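Local coordinates for protein methylxanthine N3-demethylase NdmB (Pseudomonas putida, PDB 6ICL) that catalyses the N3-demethylation of theobromine and related methylxanthines in bacterial caffeine degradation, as a Rieske non-heme iron oxygenase, at residues A[39-44]-A[145-150]; A[187-192]-A[340-345]. All coordinates share one frame; numbering follows the deposited sequence.

Interaction 1 of 2, residues A[39-44]-A[145-150]; sequences PVCTLN and DIVWVR
Val40 N donates to Val147 O over 2.8 Å, and Val147 N answers to Cys41 O over 2.7 Å, both bonds nearly straight. Val40 and Cys41 together span what Val147 spans alone, between the pairs Pro39–Trp148 and Thr42–Ile146. This is a beta bulge, and the helix-like psi of Val40 (-27°) accommodates the extra residue. Past the strand end, Leu43 N reaches Asp145 O from above the carbonyl plane at 2.9 Å, and a water held by Asn44 N gives that oxygen a second bond. Thr42 is the N-cap of helix 43-48, with OG1 bonded to Glu45 N in the first turn, and the antiparallel pairing ends where the helix starts.

Around this backbone frame the packing is mostly apolar. Trp148 CG, anti to the carbonyl carbon (chi1 -58°), turns the indole toward Pro39. Pro39 CB sits over the six-membered ring of Trp148, 3.8 Å from its centroid and 16° off the normal, a CH-pi contact. Ile146 CG2 covers the same indole face over the five-membered ring and meets Pro39 CB at 3.6 Å, while Trp148 NE1 bonds to Lys143 O. On the reverse of the sheet, Val40 CG2 fits between Val147 CG1 and Val149 CG2, 3.8 Å from the latter, and Cys41 SG lies against Val147 CG2. Leu68 closes over Val40, Cys41 and Val147, whereas Pro39, Ile146 and Trp148 pack on strand 270-281. The contact joins edge strand 37-42 to strand 146-150 in the antiparallel sheet of the Rieske domain, where that sheet meets the sheet of the catalytic domain.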
loop_
_atom_site.group_PDB
_atom_site.type_symbol
_atom_site.label_atom_id
_atom_site.label_comp_id
_atom_site.label_asym_id
_atom_site.label_seq_id
_atom_site.Cartn_x
_atom_site.Cartn_y
_atom_site.Cartn_z
ATOM N N PRO A 39 -0.601 34.270 1.758
ATOM C CA PRO A 39 0.616 33.493 1.519
ATOM C C PRO A 39 0.278 32.227 0.733
ATOM O O PRO A 39 -0.729 31.559 1.000
ATOM C CB PRO A 39 1.102 33.174 2.930
ATOM C CG PRO A 39 -0.241 32.972 3.702
ATOM C CD PRO A 39 -1.246 33.925 3.041
ATOM N N VAL A 40 1.101 31.923 -0.276
ATOM C CA VAL A 40 0.881 30.727 -1.079
ATOM C C VAL A 40 1.956 29.663 -0.860
ATOM O O VAL A 40 1.653 28.469 -0.994
ATOM C CB VAL A 40 0.749 31.078 -2.569
ATOM C CG1 VAL A 40 -0.571 31.838 -2.812
ATOM C CG2 VAL A 40 1.988 31.877 -3.047
ATOM N N CYS A 41 3.174 30.036 -0.484
ATOM C CA CYS A 41 4.181 29.047 -0.120
ATOM C C CYS A 41 5.333 29.789 0.544
ATOM O O CYS A 41 5.435 31.014 0.453
ATOM C CB CYS A 41 4.673 28.256 -1.351
ATOM S SG CYS A 41 5.429 29.338 -2.623
ATOM N N THR A 42 6.174 29.044 1.249
ATOM C CA THR A 42 7.395 29.663 1.728
ATOM C C THR A 42 8.370 29.784 0.564
ATOM O O THR A 42 8.232 29.114 -0.465
ATOM C CB THR A 42 8.018 28.861 2.865
ATOM O OG1 THR A 42 8.513 27.607 2.357
ATOM C CG2 THR A 42 6.973 28.592 3.963
ATOM N N LEU A 43 9.347 30.674 0.723
ATOM C CA LEU A 43 10.376 30.824 -0.291
ATOM C C LEU A 43 11.116 29.506 -0.515
ATOM O O LEU A 43 11.333 29.089 -1.660
ATOM C CB LEU A 43 11.335 31.940 0.135
ATOM C CG LEU A 43 12.426 32.302 -0.861
ATOM C CD1 LEU A 43 11.780 32.579 -2.212
ATOM C CD2 LEU A 43 13.194 33.541 -0.333
ATOM N N ASN A 44 11.478 28.825 0.574
ATOM C CA ASN A 44 12.113 27.517 0.465
ATOM C C ASN A 44 11.243 26.531 -0.310
ATOM O O ASN A 44 11.730 25.812 -1.203
ATOM C CB ASN A 44 12.403 26.980 1.860
ATOM C CG ASN A 44 13.384 25.854 1.831
ATOM O OD1 ASN A 44 13.005 24.680 1.911
ATOM N ND2 ASN A 44 14.663 26.193 1.681
ATOM N N ASP A 145 10.376 35.716 4.001
ATOM C CA ASP A 145 10.699 34.454 3.331
ATOM C C ASP A 145 9.443 33.644 3.034
ATOM O O ASP A 145 9.456 32.409 3.054
ATOM C CB ASP A 145 11.713 33.633 4.135
ATOM C CG ASP A 145 13.096 34.294 4.158
ATOM O OD1 ASP A 145 13.382 35.098 3.230
ATOM O OD2 ASP A 145 13.883 34.023 5.099
ATOM N N ILE A 146 8.357 34.351 2.736
ATOM C CA ILE A 146 7.101 33.748 2.322
ATOM C C ILE A 146 6.643 34.437 1.048
ATOM O O ILE A 146 6.876 35.638 0.876
ATOM C CB ILE A 146 6.055 33.858 3.447
ATOM C CG1 ILE A 146 6.396 32.849 4.553
ATOM C CG2 ILE A 146 4.650 33.655 2.899
ATOM C CD1 ILE A 146 5.504 32.953 5.796
ATOM N N VAL A 147 6.030 33.679 0.134
ATOM C CA VAL A 147 5.486 34.224 -1.106
ATOM C C VAL A 147 4.022 34.610 -0.906
ATOM O O VAL A 147 3.182 33.760 -0.586
ATOM C CB VAL A 147 5.624 33.220 -2.258
ATOM C CG1 VAL A 147 5.145 33.849 -3.572
ATOM C CG2 VAL A 147 7.068 32.736 -2.368
ATOM N N TRP A 148 3.714 35.889 -1.140
ATOM C CA TRP A 148 2.385 36.463 -0.960
ATOM C C TRP A 148 1.806 36.838 -2.311
ATOM O O TRP A 148 2.518 37.333 -3.192
ATOM C CB TRP A 148 2.443 37.723 -0.087
ATOM C CG TRP A 148 3.016 37.485 1.235
ATOM C CD1 TRP A 148 4.342 37.504 1.582
ATOM C CD2 TRP A 148 2.294 37.161 2.415
ATOM N NE1 TRP A 148 4.485 37.224 2.920
ATOM C CE2 TRP A 148 3.236 37.010 3.454
ATOM C CE3 TRP A 148 0.933 36.993 2.701
ATOM C CZ2 TRP A 148 2.862 36.682 4.753
ATOM C CZ3 TRP A 148 0.563 36.685 3.986
ATOM C CH2 TRP A 148 1.522 36.529 5.002
ATOM N N VAL A 149 0.516 36.619 -2.469
ATOM C CA VAL A 149 -0.194 36.956 -3.687
ATOM C C VAL A 149 -1.468 37.703 -3.305
ATOM O O VAL A 149 -2.153 37.340 -2.344
ATOM C CB VAL A 149 -0.545 35.703 -4.523
ATOM C CG1 VAL A 149 -1.348 36.094 -5.768
ATOM C CG2 VAL A 149 0.715 34.909 -4.903
ATOM N N ARG A 150 -1.792 38.734 -4.083
ATOM C CA ARG A 150 -3.063 39.439 -3.980
ATOM C C ARG A 150 -3.726 39.391 -5.346
ATOM O O ARG A 150 -3.155 39.860 -6.334
ATOM C CB ARG A 150 -2.870 40.886 -3.513
ATOM C CG ARG A 150 -4.194 41.686 -3.495
ATOM C CD ARG A 150 -4.001 43.066 -2.877
ATOM N NE ARG A 150 -3.110 43.907 -3.670
ATOM C CZ ARG A 150 -2.732 45.138 -3.319
ATOM N NH1 ARG A 150 -3.157 45.677 -2.173
ATOM N NH2 ARG A 150 -1.913 45.828 -4.105
HETATM O O HOH W 1 11.407 30.001 3.338
#

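Interaction 2 of 2, residues A[187-192]-A[340-345]; sequences RRWENF and VQFRKW
Glu190 and Arg343 form a side-on bidentate salt bridge. Arg343 NE meets Glu190 OE2 at 2.6 Å, and Arg343 NH2 meets Glu190 OE1 at 2.9 Å, each oxygen using its syn lone pair. The carboxylate and guanidinium planes are only 21° apart, so the two bonds hold both groups nearly coplanar. Beside this pair, the six-membered ring of Trp189 and the ring of Phe342 make an offset stack, with centroids 3.8 Å apart and planes at 4°. Phe342 CE1 lies over the centre of the indole, and Trp189 CE3 over the centre of the phenyl ring. CG is anti to N at Trp189 (chi1 -167°) and likewise at Phe342, which carries each ring toward the partner helix, whose local axis runs roughly antiparallel 11.0 Å away. The Glu190 carboxylate approaches the edge of the phenyl ring, OE2 coming 3.8 Å from Phe342 CD2.

Trp189 NE1 bonds to Ser257 O, which fixes the turn of the indole, and Leu226 packs on both rings. With an alanine here, Phe342 would probably lose the flat surface it lies against, a gap would open between the helices and Ser257 O would be left without this donor. Glu330 makes salt bridges with Arg187 and Arg343, a shared anion between two guanidinium groups that approach each other; Arg187 NE also bonds to Leu324 O. One residue on from Glu190, Asn191 ND2 bonds to the iron ligand Asp314 and to Tyr107 of the second subunit. Helix 185-192, clasped here to helix 337-355, thus belongs to the second shell of the mononuclear iron site in the catalytic domain of a Rieske oxygenase.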
loop_
_atom_site.group_PDB
_atom_site.type_symbol
_atom_site.label_atom_id
_atom_site.label_comp_id
_atom_site.label_asym_id
_atom_site.label_seq_id
_atom_site.Cartn_x
_atom_site.Cartn_y
_atom_site.Cartn_z
ATOM N N ARG A 187 -11.738 28.971 10.638
ATOM C CA ARG A 187 -11.663 28.051 11.770
ATOM C C ARG A 187 -10.253 27.984 12.321
ATOM O O ARG A 187 -10.057 27.815 13.540
ATOM C CB ARG A 187 -12.108 26.645 11.366
ATOM C CG ARG A 187 -13.495 26.534 10.785
ATOM C CD ARG A 187 -14.517 26.535 11.861
ATOM N NE ARG A 187 -15.821 26.089 11.378
ATOM C CZ ARG A 187 -16.932 26.248 12.086
ATOM N NH1 ARG A 187 -16.853 26.841 13.272
ATOM N NH2 ARG A 187 -18.106 25.841 11.609
ATOM N N ARG A 188 -9.254 28.052 11.439
ATOM C CA ARG A 188 -7.868 28.012 11.912
ATOM C C ARG A 188 -7.523 29.265 12.718
ATOM O O ARG A 188 -6.868 29.179 13.763
ATOM C CB ARG A 188 -6.904 27.852 10.736
ATOM C CG ARG A 188 -5.639 27.072 11.102
ATOM C CD ARG A 188 -4.630 27.995 11.708
ATOM N NE ARG A 188 -3.582 27.307 12.462
ATOM C CZ ARG A 188 -3.695 26.928 13.731
ATOM N NH1 ARG A 188 -4.826 27.136 14.402
ATOM N NH2 ARG A 188 -2.680 26.331 14.330
ATOM N N TRP A 189 -7.939 30.434 12.235
ATOM C CA TRP A 189 -7.684 31.680 12.951
ATOM C C TRP A 189 -8.339 31.667 14.331
ATOM O O TRP A 189 -7.689 31.949 15.347
ATOM C CB TRP A 189 -8.193 32.857 12.114
ATOM C CG TRP A 189 -7.718 34.178 12.605
ATOM C CD1 TRP A 189 -6.637 34.873 12.160
ATOM C CD2 TRP A 189 -8.313 34.975 13.640
ATOM N NE1 TRP A 189 -6.524 36.064 12.843
ATOM C CE2 TRP A 189 -7.541 36.148 13.760
ATOM C CE3 TRP A 189 -9.428 34.811 14.473
ATOM C CZ2 TRP A 189 -7.839 37.157 14.690
ATOM C CZ3 TRP A 189 -9.730 35.831 15.401
ATOM C CH2 TRP A 189 -8.938 36.977 15.494
ATOM N N GLU A 190 -9.624 31.306 14.395
ATOM C CA GLU A 190 -10.303 31.287 15.690
ATOM C C GLU A 190 -9.679 30.279 16.636
ATOM O O GLU A 190 -9.662 30.498 17.851
ATOM C CB GLU A 190 -11.783 30.976 15.519
ATOM C CG GLU A 190 -12.509 32.037 14.720
ATOM C CD GLU A 190 -14.002 31.810 14.732
ATOM O OE1 GLU A 190 -14.429 30.728 15.180
ATOM O OE2 GLU A 190 -14.743 32.701 14.282
ATOM N N ASN A 191 -9.165 29.171 16.111
ATOM C CA ASN A 191 -8.448 28.238 16.973
ATOM C C ASN A 191 -7.191 28.874 17.555
ATOM O O ASN A 191 -6.856 28.647 18.722
ATOM C CB ASN A 191 -8.086 26.974 16.191
ATOM C CG ASN A 191 -7.212 26.024 16.994
ATOM O OD1 ASN A 191 -6.085 25.732 16.607
ATOM N ND2 ASN A 191 -7.723 25.553 18.115
ATOM N N PHE A 192 -6.467 29.664 16.750
ATOM C CA PHE A 192 -5.164 30.161 17.197
ATOM C C PHE A 192 -5.306 31.243 18.270
ATOM O O PHE A 192 -4.422 31.394 19.124
ATOM C CB PHE A 192 -4.371 30.695 16.004
ATOM C CG PHE A 192 -2.892 30.859 16.270
ATOM C CD1 PHE A 192 -2.015 29.800 16.076
ATOM C CD2 PHE A 192 -2.370 32.087 16.676
ATOM C CE1 PHE A 192 -0.647 29.937 16.306
ATOM C CE2 PHE A 192 -0.988 32.242 16.903
ATOM C CZ PHE A 192 -0.127 31.156 16.705
ATOM N N VAL A 340 -16.162 36.662 18.107
ATOM C CA VAL A 340 -17.328 37.426 17.663
ATOM C C VAL A 340 -16.898 38.672 16.893
ATOM O O VAL A 340 -17.438 38.979 15.824
ATOM C CB VAL A 340 -18.216 37.762 18.881
ATOM C CG1 VAL A 340 -19.302 38.775 18.522
ATOM C CG2 VAL A 340 -18.853 36.501 19.403
ATOM N N GLN A 341 -15.901 39.390 17.401
ATOM C CA GLN A 341 -15.397 40.565 16.686
ATOM C C GLN A 341 -14.771 40.181 15.348
ATOM O O GLN A 341 -14.882 40.916 14.357
ATOM C CB GLN A 341 -14.387 41.307 17.563
ATOM C CG GLN A 341 -15.039 41.930 18.788
ATOM C CD GLN A 341 -16.265 42.751 18.403
ATOM O OE1 GLN A 341 -16.194 43.626 17.534
ATOM N NE2 GLN A 341 -17.394 42.451 19.024
ATOM N N PHE A 342 -14.124 39.018 15.298
ATOM C CA PHE A 342 -13.559 38.520 14.047
ATOM C C PHE A 342 -14.661 38.228 13.035
ATOM O O PHE A 342 -14.610 38.675 11.878
ATOM C CB PHE A 342 -12.738 37.268 14.362
ATOM C CG PHE A 342 -12.086 36.616 13.167
ATOM C CD1 PHE A 342 -11.001 37.215 12.528
ATOM C CD2 PHE A 342 -12.503 35.362 12.744
ATOM C CE1 PHE A 342 -10.372 36.579 11.453
ATOM C CE2 PHE A 342 -11.878 34.708 11.668
ATOM C CZ PHE A 342 -10.808 35.322 11.027
ATOM N N ARG A 343 -15.678 37.486 13.463
ATOM C CA ARG A 343 -16.814 37.198 12.593
ATOM C C ARG A 343 -17.530 38.473 12.147
ATOM O O ARG A 343 -17.915 38.599 10.977
ATOM C CB ARG A 343 -17.775 36.258 13.315
ATOM C CG ARG A 343 -17.134 34.935 13.642
ATOM C CD ARG A 343 -18.051 33.999 14.346
ATOM N NE ARG A 343 -17.376 32.725 14.515
ATOM C CZ ARG A 343 -17.972 31.542 14.502
ATOM N NH1 ARG A 343 -19.278 31.461 14.327
ATOM N NH2 ARG A 343 -17.259 30.435 14.645
ATOM N N LYS A 344 -17.700 39.438 13.058
ATOM C CA LYS A 344 -18.341 40.704 12.698
ATOM C C LYS A 344 -17.598 41.393 11.571
ATOM O O LYS A 344 -18.202 41.832 10.586
ATOM C CB LYS A 344 -18.398 41.640 13.907
ATOM C CG LYS A 344 -19.460 41.316 14.939
ATOM C CD LYS A 344 -19.733 42.563 15.813
ATOM C CE LYS A 344 -20.669 42.268 17.002
ATOM N NZ LYS A 344 -22.056 41.875 16.603
ATOM N N TRP A 345 -16.277 41.515 11.705
ATOM C CA TRP A 345 -15.533 42.250 10.696
ATOM C C TRP A 345 -15.462 41.471 9.392
ATOM O O TRP A 345 -15.528 42.074 8.316
ATOM C CB TRP A 345 -14.141 42.599 11.214
ATOM C CG TRP A 345 -13.501 43.737 10.495
ATOM C CD1 TRP A 345 -14.032 44.459 9.458
ATOM C CD2 TRP A 345 -12.214 44.298 10.756
ATOM N NE1 TRP A 345 -13.140 45.422 9.051
ATOM C CE2 TRP A 345 -12.021 45.349 9.836
ATOM C CE3 TRP A 345 -11.197 44.003 11.671
ATOM C CZ2 TRP A 345 -10.862 46.107 9.804
ATOM C CZ3 TRP A 345 -10.042 44.772 11.645
ATOM C CH2 TRP A 345 -9.891 45.816 10.723
#

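Interactions 1 and 2 lie in the Rieske and the C-terminal catalytic parts of one chain, in series along the sequence. Their centres are 22 Å apart and their nearest atoms about 10 Å, so they do not touch. Strand 270-281 lies between them: Trp148 and Pro39 of interaction 1 touch Thr276, while Arg188 and Phe192 of helix 185-192 touch Thr275. The Glu190 side chain of interaction 2 is about 11 Å from the iron. Its helix 185-192 bonds through Asn191 to Tyr107 of the second subunit, and Arg187 packs on that subunit's Arg85, both of the [2Fe-2S] pocket, consistent with electron transfer between subunits as in related Rieske oxygenases.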